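Local coordinates for Sys-1 protein (Caenorhabditis elegans, PDB 3C2G) that acts as a beta-catenin-like transcription coregulator in the Wnt asymmetry pathway, binding the TCF factor POP-1 directly and activating or repressing its target genes, at residues A[503-508]-A[516-521]; A[442-447]-A[495-500]; A[554-559]-A[567-572]; A[377-382]-A[395-400]; A[383-386]-A[390-393]. All blocks are in the same frame, centred on the assembly; numbering follows the deposited sequence.

Contact 1 of 5, residues A[503-508]-A[516-521]; sequences SWVFRQ and STKQQL
V505, near the end of helix 494-507, points toward the following helix 515-535, where it meets K518 and L521, and the tight part of the contact gathers around it. Its CG2 branch meets the base of the lysine chain, 3.7 Å from K518 CG, while its CB and CG1 lie beside L521, with V505 CB 4.1 Å from L521 CD2. V505 and L521 are buried, and L458 of helix 457-472 touches V505 and K518, so three helices of the armadillo domain meet here. The other side is looser and more polar. The K518 chain bends about its CG-CD bond (chi3 93°), bringing CE to 3.6 Å from V505 O. K518 NZ is hydrogen-bonded to P509 O and more weakly, at 3.5 Å, to Q508 O. Q508 directs its amide away from the lysine, and its CG lies above one face of the W504 ring, toward the rim. A leucine in place of K518 would probably leave the carbonyls of P509 and Q508 without this charged donor. One lysine thus serves both chemistries, methylenes for the core and an ammonium near the C-terminal end of helix 494-507, where helix-end carbonyls would probably attract a positive charge.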
# COMPACT_ATOMS: atom_id res chain seq x y z
N SER A 503 -19.12 -14.69 21.24
CA SER A 503 -18.53 -15.99 21.60
C SER A 503 -17.24 -16.25 20.84
O SER A 503 -16.23 -16.62 21.42
CB SER A 503 -19.51 -17.12 21.29
OG SER A 503 -20.56 -17.16 22.25
N TRP A 504 -17.29 -16.04 19.53
CA TRP A 504 -16.15 -16.27 18.64
C TRP A 504 -14.89 -15.52 19.09
O TRP A 504 -13.80 -16.09 19.08
CB TRP A 504 -16.53 -15.86 17.22
CG TRP A 504 -15.39 -15.85 16.25
CD1 TRP A 504 -14.87 -16.93 15.59
CD2 TRP A 504 -14.63 -14.72 15.82
NE1 TRP A 504 -13.84 -16.54 14.78
CE2 TRP A 504 -13.67 -15.18 14.90
CE3 TRP A 504 -14.68 -13.35 16.12
CZ2 TRP A 504 -12.76 -14.33 14.27
CZ3 TRP A 504 -13.77 -12.50 15.49
CH2 TRP A 504 -12.82 -13.00 14.58
N VAL A 505 -15.07 -14.27 19.49
CA VAL A 505 -13.94 -13.43 19.86
C VAL A 505 -13.19 -13.99 21.08
O VAL A 505 -11.97 -13.86 21.19
CB VAL A 505 -14.36 -11.93 20.03
CG1 VAL A 505 -14.86 -11.63 21.44
CG2 VAL A 505 -13.21 -11.02 19.69
N PHE A 506 -13.92 -14.64 21.99
CA PHE A 506 -13.27 -15.22 23.16
C PHE A 506 -12.48 -16.49 22.88
O PHE A 506 -11.58 -16.85 23.63
CB PHE A 506 -14.27 -15.39 24.31
CG PHE A 506 -14.66 -14.09 24.94
CD1 PHE A 506 -13.81 -13.46 25.84
CD2 PHE A 506 -15.86 -13.47 24.60
CE1 PHE A 506 -14.15 -12.25 26.40
CE2 PHE A 506 -16.22 -12.26 25.16
CZ PHE A 506 -15.37 -11.65 26.06
N ARG A 507 -12.79 -17.15 21.77
CA ARG A 507 -12.09 -18.35 21.34
C ARG A 507 -10.88 -18.03 20.47
O ARG A 507 -10.11 -18.91 20.13
CB ARG A 507 -13.05 -19.29 20.59
CG ARG A 507 -14.15 -19.87 21.48
CD ARG A 507 -14.90 -21.00 20.78
NE ARG A 507 -16.19 -20.57 20.23
CZ ARG A 507 -16.41 -20.29 18.95
NH1 ARG A 507 -15.43 -20.39 18.05
NH2 ARG A 507 -17.62 -19.91 18.56
N GLN A 508 -10.73 -16.76 20.09
CA GLN A 508 -9.62 -16.33 19.26
C GLN A 508 -8.32 -16.35 20.06
O GLN A 508 -8.35 -16.16 21.29
CB GLN A 508 -9.87 -14.93 18.67
CG GLN A 508 -10.78 -14.88 17.45
CD GLN A 508 -10.34 -15.79 16.31
OE1 GLN A 508 -10.61 -16.99 16.33
NE2 GLN A 508 -9.69 -15.22 15.30
N SER A 516 -6.46 -4.83 21.07
CA SER A 516 -7.18 -3.59 20.97
C SER A 516 -8.52 -3.76 20.21
O SER A 516 -9.57 -3.28 20.65
CB SER A 516 -6.26 -2.56 20.32
OG SER A 516 -6.97 -1.40 19.96
N THR A 517 -8.50 -4.48 19.09
CA THR A 517 -9.69 -4.68 18.27
C THR A 517 -10.70 -5.62 18.93
O THR A 517 -11.91 -5.46 18.76
CB THR A 517 -9.32 -5.20 16.87
OG1 THR A 517 -8.37 -4.32 16.27
CG2 THR A 517 -10.52 -5.23 15.97
N LYS A 518 -10.19 -6.60 19.68
CA LYS A 518 -11.04 -7.52 20.43
C LYS A 518 -11.77 -6.76 21.53
O LYS A 518 -12.97 -6.95 21.73
CB LYS A 518 -10.22 -8.69 21.00
CG LYS A 518 -9.79 -9.71 19.95
CD LYS A 518 -8.60 -10.53 20.37
CE LYS A 518 -9.01 -11.83 21.03
NZ LYS A 518 -7.84 -12.71 21.26
N GLN A 519 -11.06 -5.88 22.22
CA GLN A 519 -11.69 -5.05 23.22
C GLN A 519 -12.79 -4.18 22.60
O GLN A 519 -13.87 -4.09 23.18
CB GLN A 519 -10.65 -4.22 23.97
CG GLN A 519 -11.22 -3.28 25.04
CD GLN A 519 -12.02 -4.01 26.12
OE1 GLN A 519 -11.76 -5.18 26.43
NE2 GLN A 519 -13.01 -3.32 26.69
N GLN A 520 -12.55 -3.58 21.43
CA GLN A 520 -13.57 -2.70 20.83
C GLN A 520 -14.80 -3.46 20.33
O GLN A 520 -15.89 -2.91 20.32
CB GLN A 520 -13.00 -1.74 19.77
CG GLN A 520 -12.80 -2.32 18.38
CD GLN A 520 -12.53 -1.26 17.28
OE1 GLN A 520 -12.38 -0.07 17.55
NE2 GLN A 520 -12.48 -1.73 16.02
N LEU A 521 -14.63 -4.73 19.95
CA LEU A 521 -15.74 -5.57 19.52
C LEU A 521 -16.64 -5.90 20.70
O LEU A 521 -17.87 -5.92 20.57
CB LEU A 521 -15.23 -6.87 18.89
CG LEU A 521 -16.28 -7.78 18.25
CD1 LEU A 521 -15.72 -8.51 17.08
CD2 LEU A 521 -16.86 -8.78 19.26

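Contact 2 of 5, residues A[442-447]-A[495-500]; sequences KLMSCL and IGHICA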
# COMPACT_ATOMS: atom_id res chain seq x y z
N LYS A 442 -27.07 -10.57 4.80
CA LYS A 442 -25.67 -10.69 4.44
C LYS A 442 -24.74 -10.16 5.53
O LYS A 442 -23.71 -10.77 5.83
CB LYS A 442 -25.40 -10.00 3.10
CG LYS A 442 -26.07 -10.73 1.95
CD LYS A 442 -25.79 -10.10 0.59
CE LYS A 442 -26.08 -11.14 -0.50
NZ LYS A 442 -25.61 -10.70 -1.84
N LEU A 443 -25.13 -9.04 6.13
CA LEU A 443 -24.34 -8.45 7.19
C LEU A 443 -24.35 -9.29 8.44
O LEU A 443 -23.33 -9.42 9.11
CB LEU A 443 -24.77 -7.01 7.51
CG LEU A 443 -24.43 -5.95 6.47
CD1 LEU A 443 -24.71 -4.57 7.02
CD2 LEU A 443 -22.99 -6.05 5.97
N MSE A 444 -25.50 -9.89 8.75
CA MSE A 444 -25.55 -10.72 9.95
C MSE A 444 -24.86 -12.05 9.73
O MSE A 444 -24.34 -12.64 10.66
CB MSE A 444 -26.97 -10.84 10.56
CG MSE A 444 -28.06 -11.44 9.70
SE MSE A 444 -29.88 -11.36 10.54
CE MSE A 444 -29.99 -9.45 10.95
N SER A 445 -24.79 -12.50 8.48
CA SER A 445 -24.06 -13.73 8.21
C SER A 445 -22.52 -13.58 8.25
O SER A 445 -21.84 -14.52 8.62
CB SER A 445 -24.56 -14.41 6.93
OG SER A 445 -23.95 -13.88 5.77
N CYS A 446 -21.98 -12.41 7.92
CA CYS A 446 -20.54 -12.11 8.15
C CYS A 446 -20.18 -12.18 9.63
O CYS A 446 -19.02 -12.42 10.01
CB CYS A 446 -20.17 -10.71 7.69
SG CYS A 446 -20.34 -10.36 5.96
N LEU A 447 -21.18 -11.92 10.45
CA LEU A 447 -21.00 -11.76 11.88
C LEU A 447 -20.84 -13.12 12.52
O LEU A 447 -20.17 -13.25 13.55
CB LEU A 447 -22.24 -11.07 12.43
CG LEU A 447 -22.15 -9.93 13.43
CD1 LEU A 447 -20.97 -9.00 13.18
CD2 LEU A 447 -23.46 -9.18 13.40
N ILE A 495 -29.91 -10.62 17.17
CA ILE A 495 -29.39 -10.93 18.51
C ILE A 495 -28.54 -12.20 18.50
O ILE A 495 -27.44 -12.22 19.04
CB ILE A 495 -30.50 -11.07 19.61
CG1 ILE A 495 -31.57 -9.98 19.52
CG2 ILE A 495 -29.87 -11.09 20.99
CD1 ILE A 495 -31.05 -8.56 19.55
N GLY A 496 -29.06 -13.26 17.88
CA GLY A 496 -28.34 -14.54 17.76
C GLY A 496 -27.00 -14.38 17.07
O GLY A 496 -25.99 -14.94 17.51
N HIS A 497 -26.98 -13.60 16.00
CA HIS A 497 -25.74 -13.29 15.29
C HIS A 497 -24.75 -12.42 16.08
O HIS A 497 -23.55 -12.69 16.04
CB HIS A 497 -26.04 -12.72 13.90
CG HIS A 497 -26.78 -13.67 13.02
ND1 HIS A 497 -26.16 -14.69 12.34
CD2 HIS A 497 -28.10 -13.79 12.75
CE1 HIS A 497 -27.05 -15.39 11.66
NE2 HIS A 497 -28.24 -14.86 11.89
N ILE A 498 -25.24 -11.41 16.79
CA ILE A 498 -24.37 -10.60 17.65
C ILE A 498 -23.71 -11.54 18.65
O ILE A 498 -22.49 -11.46 18.89
CB ILE A 498 -25.14 -9.53 18.48
CG1 ILE A 498 -26.05 -8.62 17.63
CG2 ILE A 498 -24.21 -8.74 19.36
CD1 ILE A 498 -25.38 -7.82 16.59
N CYS A 499 -24.52 -12.42 19.25
CA CYS A 499 -24.05 -13.35 20.29
C CYS A 499 -23.03 -14.35 19.76
O CYS A 499 -22.12 -14.73 20.48
CB CYS A 499 -25.23 -14.07 20.95
SG CYS A 499 -26.30 -13.00 21.97
N ALA A 500 -23.17 -14.76 18.51
CA ALA A 500 -22.19 -15.64 17.89
C ALA A 500 -20.82 -14.97 17.70
O ALA A 500 -19.78 -15.61 17.90
CB ALA A 500 -22.71 -16.16 16.58
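M444 and H497 have the nearest CA atoms of segments 442-447 and 495-500, 5.9 Å apart, on helices 437-448 and 494-507. The two short helical segments run in roughly the same direction, inclined by 29°, and their axes come within 8.7 Å. Here the selenomethionine M444 lies across the imidazole of H497, the two side chains crossing at about a right angle. M444 CB sits over one ring face, a CH-pi contact 4.1 Å from the H497 ring centroid, and M444 CG lies above the same ring, displaced toward the rim. The chi1 of M444, 61°, holds CG between backbone N and carbonyl carbon; the chain runs on extended to the selenium, which lies 3.7 Å from H497 CD2, oblique to the ring. Helix-on-helix packing of this kind builds the armadillo fold, an all-helical stack of short repeats, and helix 457-472 backs this interface by touching both L447 and I498. These two lie side by side and point the same way, L447 CD2 being 4.0 Å from I498 CD1. The imidazole nitrogens of H497 find their partners beyond the two segments: ND1 pairs with S448 OG, and NE2 has weak hydrogen bonds to D487 OD1 and E492 O. Replacing H497 by an alanine would probably leave S448 without this mate and open a gap beneath the M444 chain. On the M444 helix, S445 OG donates to K442 O, which the backbone N of C446 grips as well, both arriving from the same face of the carbonyl plane.

Contact 3 of 5, residues A[554-559]-A[567-572]; sequences NLLNGN and HNVLVV
L555 and L556 pack against V569 in a small, purely apolar contact between a 3-10 turn and a helix, near the C-terminal end of the armadillo domain. The armadillo fold is a superhelical stack of short helical repeats; within it the turn lies in the long connection between helices 539-544 and 563-579, and it folds back onto the second of these. The backbones stay well apart, with the CA atoms of L555 and V569 7.9 Å from each other, and side chains alone bridge the space. The main touch is made by L556 and V569, which reach toward each other tip to tip: L556 CG comes within 3.8 Å of V569 CG1, and L556 CD1 within 3.9 Å of that same methyl. V569 carries CG1 anti to its own nitrogen (chi1 157°), leaving its second branch, CG2, to face L555, whose CD2 stands 4.3 Å from V569 CG2. The valine thus gives one methyl to each leucine. Beyond the contact the two leucines part company. L556, which is buried, also meets M593 and L597 of helix 591-598, whereas L555 turns to V522 and I526 of helix 515-535. F565, one turn before V569, packs on both. No hydrogen bond joins the two segments. The polar bonds at this loop lie apart from the apolar touch: N554 ND2 bonds to T588 O, while a weak bond of 3.4 Å runs from N557 ND2 to N554 OD1.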
# COMPACT_ATOMS: atom_id res chain seq x y z
N ASN A 554 -18.65 -9.93 34.35
CA ASN A 554 -17.31 -10.53 34.36
C ASN A 554 -16.31 -9.89 33.38
O ASN A 554 -15.11 -10.12 33.48
CB ASN A 554 -17.41 -12.05 34.14
CG ASN A 554 -18.10 -12.78 35.30
OD1 ASN A 554 -17.99 -12.39 36.46
ND2 ASN A 554 -18.82 -13.85 34.97
N LEU A 555 -16.82 -9.08 32.45
CA LEU A 555 -15.98 -8.26 31.57
C LEU A 555 -15.19 -7.20 32.35
O LEU A 555 -14.22 -6.64 31.84
CB LEU A 555 -16.85 -7.55 30.53
CG LEU A 555 -17.04 -8.03 29.10
CD1 LEU A 555 -16.68 -9.49 28.85
CD2 LEU A 555 -18.49 -7.75 28.71
N LEU A 556 -15.63 -6.91 33.57
CA LEU A 556 -15.05 -5.85 34.38
C LEU A 556 -14.02 -6.38 35.36
O LEU A 556 -13.42 -5.60 36.09
CB LEU A 556 -16.13 -5.10 35.15
CG LEU A 556 -17.23 -4.36 34.40
CD1 LEU A 556 -18.04 -3.55 35.40
CD2 LEU A 556 -16.66 -3.46 33.32
N ASN A 557 -13.83 -7.69 35.37
CA ASN A 557 -12.88 -8.34 36.28
C ASN A 557 -11.42 -7.89 36.07
O ASN A 557 -10.60 -8.00 36.99
CB ASN A 557 -13.02 -9.87 36.22
CG ASN A 557 -14.39 -10.37 36.73
OD1 ASN A 557 -15.15 -9.63 37.36
ND2 ASN A 557 -14.69 -11.64 36.44
N GLY A 558 -11.11 -7.39 34.88
CA GLY A 558 -9.79 -6.81 34.62
C GLY A 558 -9.70 -5.38 35.13
O GLY A 558 -10.53 -4.93 35.93
N ASN A 559 -8.66 -4.68 34.68
CA ASN A 559 -8.48 -3.27 35.01
C ASN A 559 -9.15 -2.41 33.94
O ASN A 559 -8.48 -1.69 33.17
CB ASN A 559 -6.99 -2.93 35.15
N HIS A 567 -20.44 1.65 32.82
CA HIS A 567 -21.84 2.04 32.94
C HIS A 567 -22.69 1.16 32.04
O HIS A 567 -23.77 0.73 32.44
CB HIS A 567 -22.02 3.51 32.58
CG HIS A 567 -23.44 3.98 32.68
ND1 HIS A 567 -24.08 4.18 33.88
CD2 HIS A 567 -24.34 4.30 31.72
CE1 HIS A 567 -25.32 4.59 33.66
NE2 HIS A 567 -25.50 4.66 32.36
N ASN A 568 -22.20 0.88 30.83
CA ASN A 568 -22.95 0.07 29.87
C ASN A 568 -23.13 -1.36 30.37
O ASN A 568 -24.21 -1.95 30.27
CB ASN A 568 -22.29 0.10 28.49
CG ASN A 568 -22.68 1.33 27.68
OD1 ASN A 568 -23.61 2.06 28.04
ND2 ASN A 568 -22.00 1.55 26.58
N VAL A 569 -22.06 -1.90 30.93
CA VAL A 569 -22.05 -3.24 31.45
C VAL A 569 -23.03 -3.35 32.62
O VAL A 569 -23.81 -4.29 32.68
CB VAL A 569 -20.64 -3.67 31.84
CG1 VAL A 569 -20.66 -4.78 32.86
CG2 VAL A 569 -19.87 -4.09 30.58
N LEU A 570 -23.02 -2.36 33.50
CA LEU A 570 -23.93 -2.36 34.64
C LEU A 570 -25.38 -2.30 34.20
O LEU A 570 -26.22 -3.05 34.71
CB LEU A 570 -23.62 -1.19 35.59
CG LEU A 570 -22.29 -1.25 36.31
CD1 LEU A 570 -21.92 0.11 36.89
CD2 LEU A 570 -22.30 -2.32 37.39
N VAL A 571 -25.67 -1.41 33.26
CA VAL A 571 -27.04 -1.16 32.83
C VAL A 571 -27.61 -2.35 32.08
O VAL A 571 -28.76 -2.74 32.33
CB VAL A 571 -27.13 0.13 32.00
CG1 VAL A 571 -28.51 0.28 31.33
CG2 VAL A 571 -26.84 1.35 32.88
N VAL A 572 -26.82 -2.94 31.18
CA VAL A 572 -27.29 -4.07 30.39
C VAL A 572 -27.60 -5.26 31.30
O VAL A 572 -28.59 -5.95 31.10
CB VAL A 572 -26.33 -4.47 29.21
CG1 VAL A 572 -25.16 -5.32 29.68
CG2 VAL A 572 -27.09 -5.21 28.14

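Contact 4 of 5, residues A[377-382]-A[395-400]; sequences SKYPRL and CEIICN
Y379 and L382 face helix 388-409 from an irregular strip of chain leaving helix 368-377, which draws closer as it goes: the CA atoms of Y379 and I398 are 9.0 Å apart, those of L382 and C395 7.5 Å. Y379 spans the wider part. Its chi1 of -64° sets the ring anti to the carbonyl carbon and sends it to I397, which it crosses at about a right angle. The two branches of I397 touch it separately: CG2 comes obliquely to the ring, 3.9 Å from Y379 CE2, and CD1 meets the phenol oxygen, 3.4 Å from Y379 OH. That hydroxyl is hydrogen-bonded to D339 OD1, which fixes the far end of the ring; K378 CG covers part of one face, 3.7 Å above the plane. At the narrow end L382 CD2 stands 4.3 Å from C395 CB, a looser apolar touch. All four residues are buried. In this all-helical armadillo domain the contact lies among several helices: I397 continues onto I342 and Y343 of helix 339-352, L382 meets C446 of helix 437-448 and L457 of helix 457-472, and further along helix 388-409, N400 packs on an aromatic side chain of the bound peptide.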
# COMPACT_ATOMS: atom_id res chain seq x y z
N SER A 377 -23.57 -5.83 -1.65
CA SER A 377 -24.59 -6.79 -2.12
C SER A 377 -24.13 -7.78 -3.19
O SER A 377 -24.74 -8.84 -3.35
CB SER A 377 -25.81 -6.06 -2.67
OG SER A 377 -26.45 -5.35 -1.65
N LYS A 378 -23.10 -7.42 -3.94
CA LYS A 378 -22.67 -8.22 -5.09
C LYS A 378 -21.90 -9.48 -4.70
O LYS A 378 -21.77 -10.39 -5.50
CB LYS A 378 -21.86 -7.36 -6.07
CG LYS A 378 -20.43 -7.10 -5.61
CD LYS A 378 -19.81 -5.90 -6.31
CE LYS A 378 -18.87 -6.31 -7.44
NZ LYS A 378 -18.33 -5.10 -8.12
N TYR A 379 -21.39 -9.54 -3.47
CA TYR A 379 -20.55 -10.66 -3.04
C TYR A 379 -21.33 -11.75 -2.34
O TYR A 379 -22.30 -11.47 -1.63
CB TYR A 379 -19.40 -10.19 -2.14
CG TYR A 379 -18.44 -9.29 -2.85
CD1 TYR A 379 -17.57 -9.78 -3.82
CD2 TYR A 379 -18.40 -7.92 -2.56
CE1 TYR A 379 -16.70 -8.95 -4.48
CE2 TYR A 379 -17.53 -7.08 -3.22
CZ TYR A 379 -16.68 -7.60 -4.17
OH TYR A 379 -15.81 -6.77 -4.82
N PRO A 380 -20.90 -13.01 -2.51
CA PRO A 380 -21.54 -14.10 -1.78
C PRO A 380 -21.16 -14.01 -0.31
O PRO A 380 -20.35 -13.16 0.07
CB PRO A 380 -20.93 -15.35 -2.42
CG PRO A 380 -19.61 -14.91 -2.93
CD PRO A 380 -19.79 -13.49 -3.36
N ARG A 381 -21.75 -14.88 0.50
CA ARG A 381 -21.37 -14.99 1.90
C ARG A 381 -19.91 -15.42 1.97
O ARG A 381 -19.42 -16.11 1.08
CB ARG A 381 -22.25 -16.02 2.61
CG ARG A 381 -23.75 -15.75 2.56
CD ARG A 381 -24.50 -16.76 3.45
NE ARG A 381 -24.00 -18.13 3.27
CZ ARG A 381 -24.54 -19.03 2.46
NH1 ARG A 381 -24.01 -20.24 2.37
NH2 ARG A 381 -25.62 -18.73 1.74
N LEU A 382 -19.23 -15.00 3.02
CA LEU A 382 -17.81 -15.32 3.18
C LEU A 382 -17.56 -16.82 3.25
O LEU A 382 -16.50 -17.29 2.81
CB LEU A 382 -17.23 -14.63 4.42
CG LEU A 382 -17.25 -13.09 4.41
CD1 LEU A 382 -16.86 -12.58 5.80
CD2 LEU A 382 -16.35 -12.50 3.33
N CYS A 395 -13.58 -9.40 2.24
CA CYS A 395 -13.73 -9.06 3.62
C CYS A 395 -13.26 -7.63 3.89
O CYS A 395 -13.98 -6.85 4.51
CB CYS A 395 -12.94 -10.08 4.43
SG CYS A 395 -13.02 -9.90 6.18
N GLU A 396 -12.08 -7.29 3.41
CA GLU A 396 -11.55 -5.93 3.46
C GLU A 396 -12.38 -4.93 2.64
O GLU A 396 -12.47 -3.75 2.99
CB GLU A 396 -10.09 -5.93 2.99
CG GLU A 396 -9.08 -6.57 3.97
CD GLU A 396 -7.75 -6.92 3.31
OE1 GLU A 396 -7.74 -7.29 2.11
OE2 GLU A 396 -6.70 -6.85 3.99
N ILE A 397 -12.98 -5.39 1.55
CA ILE A 397 -13.85 -4.54 0.74
C ILE A 397 -15.13 -4.12 1.49
O ILE A 397 -15.44 -2.93 1.58
CB ILE A 397 -14.19 -5.20 -0.62
CG1 ILE A 397 -12.94 -5.24 -1.52
CG2 ILE A 397 -15.33 -4.43 -1.31
CD1 ILE A 397 -13.12 -5.93 -2.84
N ILE A 398 -15.85 -5.10 2.02
CA ILE A 398 -17.05 -4.83 2.81
C ILE A 398 -16.70 -3.96 4.00
O ILE A 398 -17.43 -3.03 4.35
CB ILE A 398 -17.71 -6.13 3.29
CG1 ILE A 398 -18.17 -6.96 2.09
CG2 ILE A 398 -18.92 -5.83 4.21
CD1 ILE A 398 -18.49 -8.39 2.45
N CYS A 399 -15.55 -4.24 4.60
CA CYS A 399 -15.09 -3.45 5.73
C CYS A 399 -14.86 -1.99 5.34
O CYS A 399 -15.26 -1.10 6.08
CB CYS A 399 -13.83 -4.06 6.32
SG CYS A 399 -13.44 -3.31 7.89
N ASN A 400 -14.24 -1.75 4.18
CA ASN A 400 -14.11 -0.40 3.64
C ASN A 400 -15.45 0.30 3.43
O ASN A 400 -15.58 1.48 3.75
CB ASN A 400 -13.39 -0.41 2.29
CG ASN A 400 -11.91 -0.74 2.40
OD1 ASN A 400 -11.29 -0.54 3.44
ND2 ASN A 400 -11.34 -1.21 1.30

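Contact 5 of 5, residues A[383-386]-A[390-393]; sequences DELT and KRNR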
# COMPACT_ATOMS: atom_id res chain seq x y z
N ASP A 383 -18.52 -17.58 3.77
CA ASP A 383 -18.41 -19.04 3.83
C ASP A 383 -18.44 -19.71 2.45
O ASP A 383 -18.01 -20.85 2.31
CB ASP A 383 -19.41 -19.67 4.83
CG ASP A 383 -20.87 -19.23 4.60
OD1 ASP A 383 -21.19 -18.67 3.53
OD2 ASP A 383 -21.70 -19.44 5.52
N GLU A 384 -18.93 -19.00 1.43
CA GLU A 384 -18.98 -19.54 0.07
C GLU A 384 -17.75 -19.20 -0.78
O GLU A 384 -17.79 -19.33 -2.00
CB GLU A 384 -20.23 -19.04 -0.65
CG GLU A 384 -21.55 -19.49 -0.08
CD GLU A 384 -22.72 -19.07 -0.95
OE1 GLU A 384 -23.42 -18.10 -0.60
OE2 GLU A 384 -22.93 -19.71 -2.01
N LEU A 385 -16.67 -18.76 -0.15
CA LEU A 385 -15.44 -18.42 -0.88
C LEU A 385 -14.30 -19.32 -0.45
O LEU A 385 -13.90 -19.32 0.72
CB LEU A 385 -15.07 -16.95 -0.70
CG LEU A 385 -16.02 -15.89 -1.28
CD1 LEU A 385 -15.75 -14.53 -0.65
CD2 LEU A 385 -15.94 -15.82 -2.81
N THR A 386 -13.75 -20.07 -1.41
CA THR A 386 -12.81 -21.15 -1.11
C THR A 386 -11.36 -20.69 -0.98
O THR A 386 -10.68 -21.04 -0.01
CB THR A 386 -12.92 -22.33 -2.12
OG1 THR A 386 -12.84 -21.83 -3.47
CG2 THR A 386 -14.24 -23.08 -1.93
N LYS A 390 -8.74 -14.38 -1.89
CA LYS A 390 -9.93 -13.70 -2.39
C LYS A 390 -10.97 -13.45 -1.28
O LYS A 390 -11.59 -12.38 -1.26
CB LYS A 390 -10.51 -14.47 -3.60
CG LYS A 390 -12.01 -14.31 -3.87
CD LYS A 390 -12.35 -13.17 -4.83
CE LYS A 390 -13.70 -13.44 -5.53
NZ LYS A 390 -14.44 -12.22 -5.99
N ARG A 391 -11.13 -14.41 -0.37
CA ARG A 391 -12.01 -14.25 0.78
C ARG A 391 -11.56 -13.10 1.68
O ARG A 391 -12.37 -12.31 2.15
CB ARG A 391 -12.11 -15.54 1.59
CG ARG A 391 -13.18 -15.52 2.68
CD ARG A 391 -13.41 -16.90 3.30
NE ARG A 391 -12.22 -17.38 4.01
CZ ARG A 391 -11.44 -18.38 3.59
NH1 ARG A 391 -11.71 -19.04 2.47
NH2 ARG A 391 -10.37 -18.72 4.31
N ASN A 392 -10.25 -12.98 1.91
CA ASN A 392 -9.77 -11.85 2.67
C ASN A 392 -10.01 -10.50 1.96
O ASN A 392 -10.26 -9.49 2.61
CB ASN A 392 -8.30 -12.01 3.07
CG ASN A 392 -7.91 -11.09 4.22
OD1 ASN A 392 -8.32 -11.28 5.36
ND2 ASN A 392 -7.12 -10.08 3.92
N ARG A 393 -9.96 -10.50 0.63
CA ARG A 393 -10.16 -9.28 -0.14
C ARG A 393 -11.60 -8.77 -0.02
O ARG A 393 -11.84 -7.59 0.25
CB ARG A 393 -9.77 -9.48 -1.61
CG ARG A 393 -9.04 -8.29 -2.24
CD ARG A 393 -7.77 -8.00 -1.43
NE ARG A 393 -6.85 -7.03 -2.04
CZ ARG A 393 -5.76 -6.57 -1.44
NH1 ARG A 393 -5.42 -6.98 -0.21
NH2 ARG A 393 -4.99 -5.69 -2.06
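The guanidinium of R391 meets the loop 383-386 with its edge: the carbonyl oxygens of L385 and T386 both lie near its plane, and both are served by NH1. The stronger bond runs from R391 NH1 to L385 O, 2.8 Å with an angle of 148° at the hydrogen; the donor is tilted 26° from the carbonyl plane of L385. The bond from R391 NH1 to T386 O is weak, at 3.3 Å. Other N-H groups turn to the loop before helix 457-472: NE bonds to T454 OG1 and NH2 weakly to D453 O. R391 leaves the helix with CG anti to its backbone N (chi1 -171°) and bends at chi3, bringing the edge of the group to the loop carbonyls. Here the armadillo chain turns from the loop into the first turns of helix 388-409, and this buried arginine spans the turn; its charge is probably eased by the carbonyls of L385, T386 and D453 and the hydroxyl of T454. Nearer the backbone lies an apolar touch: L385 CB is 4.0 Å from R391 CB, and L385 CD1 sits equally far from R391 CA. The other methyl, L385 CD2, rests 4.3 Å from K390 CE, and L385 also leans on P380. K390 sends its NZ on to a salt bridge with D339 OD2.

From the N terminus, contact 4 comes first, folding the chain after helix 368-377 onto helix 388-409; contact 5 is nested inside its loop and fastens the same helix near its start. The two touch where L382 O packs against R391 CD. Contact 2 follows in series, enclosing 47 residues that include helix 457-472 and joining helix 437-448 to helix 494-507; K442 ties it back to contact 4 through S377 O. Contact 1 then closes the short connection between helices 494-507 and 515-535. Contact 3, the last, sets a loop against helix 563-579 and meets contact 1 where F506 touches L555. None of the loops cross.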